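Local coordinates for putative exported protein (Peptoclostridium difficile, PDB 5TTA) that is of unknown function but is probably exported from the cell and belongs to an uncharacterised protein family, at residues A[224-227]-A[228-232]; A[193-196]-A[197-200]. One frame throughout, in Å; residues are numbered along the deposited sequence.

Contact 1 of 2, residues A[224-227]-A[228-232]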
ATOM      1  N   SER A 224      19.341 -24.126  -8.531  1.00 23.18           N
ATOM      2  CA  SER A 224      19.613 -25.414  -7.904  1.00 29.12           C
ATOM      3  C   SER A 224      21.052 -25.525  -7.401  1.00 31.62           C
ATOM      4  O   SER A 224      21.323 -26.343  -6.514  1.00 36.70           O
ATOM      5  CB  SER A 224      19.267 -26.558  -8.874  1.00 34.02           C
ATOM      6  OG  SER A 224      20.003 -26.492 -10.090  1.00 35.77           O
ATOM      7  N   ALA A 225      21.968 -24.702  -7.913  1.00 30.39           N
ATOM      8  CA  ALA A 225      23.346 -24.694  -7.444  1.00 36.21           C
ATOM      9  C   ALA A 225      23.555 -23.837  -6.200  1.00 30.76           C
ATOM     10  O   ALA A 225      24.659 -23.843  -5.641  1.00 25.42           O
ATOM     11  CB  ALA A 225      24.267 -24.192  -8.556  1.00 35.94           C
ATOM     12  N   TYR A 226      22.531 -23.104  -5.750  1.00 27.72           N
ATOM     13  CA  TYR A 226      22.725 -22.140  -4.665  1.00 24.24           C
ATOM     14  C   TYR A 226      23.185 -22.789  -3.359  1.00 28.81           C
ATOM     15  O   TYR A 226      24.079 -22.270  -2.676  1.00 22.07           O
ATOM     16  CB  TYR A 226      21.441 -21.355  -4.432  1.00 28.27           C
ATOM     17  CG  TYR A 226      21.537 -20.416  -3.243  1.00 23.03           C
ATOM     18  CD1 TYR A 226      22.151 -19.177  -3.361  1.00 30.32           C
ATOM     19  CD2 TYR A 226      20.977 -20.758  -2.020  1.00 19.26           C
ATOM     20  CE1 TYR A 226      22.238 -18.316  -2.272  1.00 28.28           C
ATOM     21  CE2 TYR A 226      21.057 -19.910  -0.931  1.00 25.16           C
ATOM     22  CZ  TYR A 226      21.683 -18.687  -1.070  1.00 26.59           C
ATOM     23  OH  TYR A 226      21.753 -17.841   0.008  1.00 23.37           O
ATOM     24  N   GLU A 227      22.549 -23.883  -2.942  1.00 27.27           N
ATOM     25  CA  GLU A 227      22.906 -24.409  -1.627  1.00 30.71           C
ATOM     26  C   GLU A 227      24.368 -24.830  -1.597  1.00 25.33           C
ATOM     27  O   GLU A 227      25.073 -24.567  -0.615  1.00 28.78           O
ATOM     28  CB  GLU A 227      21.990 -25.571  -1.229  1.00 40.82           C
ATOM     29  CG  GLU A 227      20.622 -25.132  -0.721  1.00 48.11           C
ATOM     30  CD  GLU A 227      20.693 -24.086   0.395  1.00 59.76           C
ATOM     31  OE1 GLU A 227      19.853 -23.155   0.400  1.00 63.17           O
ATOM     32  OE2 GLU A 227      21.583 -24.189   1.272  1.00 67.52           O
ATOM     33  N   ASN A 228      24.844 -25.444  -2.686  1.00 27.32           N
ATOM     34  CA  ASN A 228      26.246 -25.844  -2.793  1.00 33.89           C
ATOM     35  C   ASN A 228      27.164 -24.637  -2.723  1.00 28.31           C
ATOM     36  O   ASN A 228      28.215 -24.679  -2.068  1.00 28.18           O
ATOM     37  CB  ASN A 228      26.507 -26.591  -4.111  1.00 35.09           C
ATOM     38  CG  ASN A 228      25.809 -27.929  -4.188  1.00 50.44           C
ATOM     39  OD1 ASN A 228      25.451 -28.525  -3.170  1.00 45.19           O
ATOM     40  ND2 ASN A 228      25.621 -28.419  -5.411  1.00 57.11           N
ATOM     41  N   TRP A 229      26.797 -23.563  -3.425  1.00 25.40           N
ATOM     42  CA  TRP A 229      27.618 -22.357  -3.421  1.00 25.09           C
ATOM     43  C   TRP A 229      27.742 -21.805  -2.001  1.00 22.59           C
ATOM     44  O   TRP A 229      28.843 -21.525  -1.520  1.00 23.75           O
ATOM     45  CB  TRP A 229      26.996 -21.322  -4.375  1.00 21.56           C
ATOM     46  CG  TRP A 229      27.644 -19.970  -4.384  1.00 22.87           C
ATOM     47  CD1 TRP A 229      28.665 -19.551  -5.190  1.00 22.92           C
ATOM     48  CD2 TRP A 229      27.316 -18.859  -3.542  1.00 24.14           C
ATOM     49  NE1 TRP A 229      28.993 -18.247  -4.896  1.00 26.20           N
ATOM     50  CE2 TRP A 229      28.171 -17.793  -3.902  1.00 26.37           C
ATOM     51  CE3 TRP A 229      26.352 -18.648  -2.541  1.00 17.87           C
ATOM     52  CZ2 TRP A 229      28.101 -16.529  -3.285  1.00 26.52           C
ATOM     53  CZ3 TRP A 229      26.287 -17.414  -1.927  1.00 22.28           C
ATOM     54  CH2 TRP A 229      27.160 -16.358  -2.308  1.00 25.69           C
ATOM     55  N   LEU A 230      26.615 -21.683  -1.305  1.00 24.96           N
ATOM     56  CA  LEU A 230      26.640 -21.168   0.054  1.00 22.22           C
ATOM     57  C   LEU A 230      27.500 -22.052   0.948  1.00 21.78           C
ATOM     58  O   LEU A 230      28.314 -21.555   1.732  1.00 29.98           O
ATOM     59  CB  LEU A 230      25.216 -21.055   0.584  1.00 20.91           C
ATOM     60  CG  LEU A 230      25.050 -20.286   1.890  1.00 26.86           C
ATOM     61  CD1 LEU A 230      25.370 -18.799   1.670  1.00 24.11           C
ATOM     62  CD2 LEU A 230      23.630 -20.455   2.443  1.00 29.39           C
ATOM     63  N   LYS A 231      27.364 -23.372   0.815  1.00 25.84           N
ATOM     64  CA  LYS A 231      28.142 -24.264   1.665  1.00 26.93           C
ATOM     65  C   LYS A 231      29.637 -24.178   1.342  1.00 26.09           C
ATOM     66  O   LYS A 231      30.473 -24.209   2.250  1.00 29.30           O
ATOM     67  CB  LYS A 231      27.615 -25.697   1.528  1.00 26.21           C
ATOM     68  CG  LYS A 231      28.326 -26.738   2.413  1.00 35.83           C
ATOM     69  CD  LYS A 231      28.473 -26.254   3.861  1.00 51.80           C
ATOM     70  CE  LYS A 231      27.125 -26.037   4.549  1.00 57.28           C
ATOM     71  NZ  LYS A 231      27.279 -25.747   6.004  1.00 62.42           N
ATOM     72  N   SER A 232      29.990 -24.037   0.063  1.00 25.98           N
ATOM     73  CA  SER A 232      31.403 -23.960  -0.303  1.00 30.18           C
ATOM     74  C   SER A 232      32.073 -22.681   0.189  1.00 29.23           C
ATOM     75  O   SER A 232      33.268 -22.695   0.516  1.00 27.86           O
ATOM     76  CB  SER A 232      31.551 -24.056  -1.816  1.00 39.60           C
ATOM     77  OG  SER A 232      31.095 -25.308  -2.285  1.00 38.91           O
TER
HETATM   78  O   HOH W   1      22.948 -26.733  -4.531  1.00 33.22           O

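Contact 2 of 2, residues A[193-196]-A[197-200]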
ATOM      1  N   LYS A 193      32.741  -1.412   8.285  1.00 21.13           N
ATOM      2  CA  LYS A 193      34.183  -1.577   7.987  1.00 22.92           C
ATOM      3  C   LYS A 193      34.721  -0.449   7.114  1.00 24.65           C
ATOM      4  O   LYS A 193      35.859  -0.535   6.657  1.00 24.16           O
ATOM      5  CB  LYS A 193      34.528  -2.912   7.302  1.00 24.34           C
ATOM      6  CG  LYS A 193      33.940  -4.162   7.990  1.00 27.70           C
ATOM      7  CD  LYS A 193      34.628  -4.476   9.297  1.00 34.63           C
ATOM      8  CE  LYS A 193      34.245  -5.877   9.785  1.00 33.49           C
ATOM      9  NZ  LYS A 193      34.921  -6.189  11.061  1.00 29.82           N
ATOM     10  N   TRP A 194      33.955   0.610   6.887  1.00 23.38           N
ATOM     11  CA  TRP A 194      34.423   1.772   6.148  1.00 22.54           C
ATOM     12  C   TRP A 194      34.913   2.837   7.130  1.00 25.87           C
ATOM     13  O   TRP A 194      34.300   3.064   8.177  1.00 24.89           O
ATOM     14  CB  TRP A 194      33.283   2.297   5.275  1.00 21.50           C
ATOM     15  CG  TRP A 194      33.475   3.588   4.538  1.00 21.83           C
ATOM     16  CD1 TRP A 194      34.399   3.883   3.585  1.00 26.27           C
ATOM     17  CD2 TRP A 194      32.654   4.761   4.687  1.00 24.31           C
ATOM     18  NE1 TRP A 194      34.209   5.188   3.124  1.00 22.24           N
ATOM     19  CE2 TRP A 194      33.147   5.741   3.794  1.00 24.82           C
ATOM     20  CE3 TRP A 194      31.562   5.069   5.495  1.00 24.40           C
ATOM     21  CZ2 TRP A 194      32.575   7.015   3.687  1.00 26.86           C
ATOM     22  CZ3 TRP A 194      30.974   6.337   5.370  1.00 25.33           C
ATOM     23  CH2 TRP A 194      31.484   7.284   4.472  1.00 25.61           C
ATOM     24  N   LYS A 195      36.037   3.458   6.813  1.00 31.45           N
ATOM     25  CA  LYS A 195      36.518   4.619   7.555  1.00 36.67           C
ATOM     26  C   LYS A 195      36.449   5.828   6.626  1.00 29.80           C
ATOM     27  O   LYS A 195      37.223   5.936   5.673  1.00 32.26           O
ATOM     28  CB  LYS A 195      37.933   4.412   8.089  1.00 42.20           C
ATOM     29  CG  LYS A 195      38.364   5.556   8.999  1.00 41.96           C
ATOM     30  CD  LYS A 195      39.755   5.348   9.576  1.00 59.46           C
ATOM     31  CE  LYS A 195      39.716   4.375  10.740  1.00 67.31           C
ATOM     32  NZ  LYS A 195      38.782   4.851  11.801  1.00 70.67           N
ATOM     33  N   GLN A 196      35.526   6.736   6.917  1.00 27.76           N
ATOM     34  CA  GLN A 196      35.270   7.849   6.008  1.00 31.43           C
ATOM     35  C   GLN A 196      36.486   8.763   5.888  1.00 29.64           C
ATOM     36  O   GLN A 196      36.815   9.227   4.788  1.00 35.43           O
ATOM     37  CB  GLN A 196      34.043   8.631   6.481  1.00 30.60           C
ATOM     38  CG  GLN A 196      33.713   9.859   5.602  1.00 35.95           C
ATOM     39  CD  GLN A 196      32.395  10.504   5.970  1.00 29.61           C
ATOM     40  OE1 GLN A 196      32.090  10.693   7.154  1.00 30.93           O
ATOM     41  NE2 GLN A 196      31.601  10.849   4.960  1.00 24.09           N
ATOM     42  N   SER A 197      37.184   9.002   7.002  1.00 31.04           N
ATOM     43  CA  SER A 197      38.306   9.940   7.004  1.00 40.64           C
ATOM     44  C   SER A 197      39.404   9.532   6.026  1.00 40.14           C
ATOM     45  O   SER A 197      40.056  10.395   5.434  1.00 39.26           O
ATOM     46  CB  SER A 197      38.878  10.070   8.419  1.00 46.60           C
ATOM     47  OG  SER A 197      39.398   8.834   8.889  1.00 50.80           O
ATOM     48  N   THR A 198      39.617   8.233   5.826  1.00 33.70           N
ATOM     49  CA  THR A 198      40.677   7.754   4.948  1.00 36.38           C
ATOM     50  C   THR A 198      40.181   7.159   3.640  1.00 28.14           C
ATOM     51  O   THR A 198      40.998   6.908   2.750  1.00 33.92           O
ATOM     52  CB  THR A 198      41.508   6.692   5.661  1.00 35.93           C
ATOM     53  OG1 THR A 198      40.639   5.611   6.033  1.00 30.67           O
ATOM     54  CG2 THR A 198      42.190   7.283   6.890  1.00 40.65           C
ATOM     55  N   GLY A 199      38.880   6.918   3.501  1.00 30.41           N
ATOM     56  CA  GLY A 199      38.346   6.250   2.345  1.00 39.25           C
ATOM     57  C   GLY A 199      38.567   4.751   2.318  1.00 38.43           C
ATOM     58  O   GLY A 199      38.177   4.109   1.334  1.00 41.54           O
ATOM     59  N   GLU A 200      39.170   4.174   3.357  1.00 35.83           N
ATOM     60  CA  GLU A 200      39.498   2.752   3.356  1.00 40.38           C
ATOM     61  C   GLU A 200      38.287   1.909   3.733  1.00 35.58           C
ATOM     62  O   GLU A 200      37.496   2.286   4.602  1.00 30.88           O
ATOM     63  CB  GLU A 200      40.632   2.448   4.334  1.00 47.83           C
ATOM     64  CG  GLU A 200      41.877   3.280   4.161  1.00 62.29           C
ATOM     65  CD  GLU A 200      42.840   3.101   5.326  1.00 74.97           C
ATOM     66  OE1 GLU A 200      43.904   2.469   5.133  1.00 77.44           O
ATOM     67  OE2 GLU A 200      42.518   3.574   6.443  1.00 75.45           O
TER
HETATM   68  O   HOH W   2      38.706   0.733   7.100  1.00 52.69           O

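Contact 1 of 2, residues A[224-227]-A[228-232]
Tyr226 and Trp229 meet one helical turn apart, near the start of helix 226-233. Their rings lie near parallel (28°) but slid apart, with CE1 of Tyr226 4.1 Å from CE3 of Trp229, too little overlap for a stack. Each ring swings off the helix with CG trans to its own backbone N (chi1 175° and 174°); the two side chains cross at an angle, and both reach the sheet, where they touch Cys209. Leu230 lies alongside Tyr226 and points the same way, its methyl CD2 4.0 Å from Tyr226 OH at the outer end of the ring.

Three backbone bonds wind the turn: Trp229 N to Ala225 O (3.1 Å), Leu230 N to Tyr226 O (2.9 Å) and Lys231 N to Glu227 O (3.0 Å). Next along, Asn228 O is gripped twice by Ser232, whose N and OG approach from opposite faces of the carbonyl plane; a short hydroxyl suits this place because it can bend back onto its own helix. Before the turn is complete, a water donates to Ser224 O (2.6 Å) and accepts from Asn228 N (2.9 Å), satisfying an amide of the first turn.

Beyond the helix, Tyr226 OH bonds Thr78 and Trp229 NE1 bonds Tyr246. The helix is thus amphipathic: aromatics with polar groups pack against strands 72-82 and 205-215 while keeping OH and NE1 paired, which matters most for the buried Tyr226, and Glu227, Asn228 and Lys231 suit the exposed side.

Contact 2 of 2, residues A[193-196]-A[197-200]
The five-membered end of the Trp194 indole, at CD1, comes 3.6 Å from Glu200 O, with Gly199 CA also nearby; both approach the ring obliquely. One face carries Gln196 CA, 3.6 Å above the plane and offset toward the rim. The setting is a short, weakly bonded beta hairpin, strands 194-195 and 200-201 joined by a tight loop.

A single nearly straight bond, from Lys195 N to Glu200 O (2.9 Å, 173°), closes the loop. Within it Lys195 O receives weak bonds from Thr198 N and Gly199 N. Glycine suits the last loop position, where phi is positive (76°) and the chain turns back into the second strand. A water bridges Lys193 O and, weakly, Glu200 O.

Among the side chains, Lys195 holds CG trans to its backbone N (chi1 -173°), which carries its aliphatic part obliquely past the hydroxyls, CG 3.4 Å from Ser197 OG and CB 3.6 Å from Thr198 OG1. Gln196 extends the other way, its amide bonded to the backbone of Val119, Gly117 and Tyr55, a good use for a group that both donates and accepts. Thr198 OG1 donates to Glu200 OE2 (2.8 Å), meeting the carboxylate on its anti side, out of its plane.

Contact 2 comes first along the chain, and contact 1 follows after strands 205-215 and 220-222 in the sequence. Their centres lie about 32 Å apart and their nearest atoms about 17 Å, so they do not touch. Contact 1 belongs to helix 226-233, which rests on the main antiparallel sheet through strands 72-82 and 205-215; contact 2 is the tip of a separate two-stranded hairpin. The second hairpin strand, 200-201, leads within a few residues into 205-215, the long strand that lies under the helix. Both surface features fall within the DUF5780 region and are joined by the chain through that strand; local bonds shape each one, and side-chain bonds to other parts of the chain tie it to the fold.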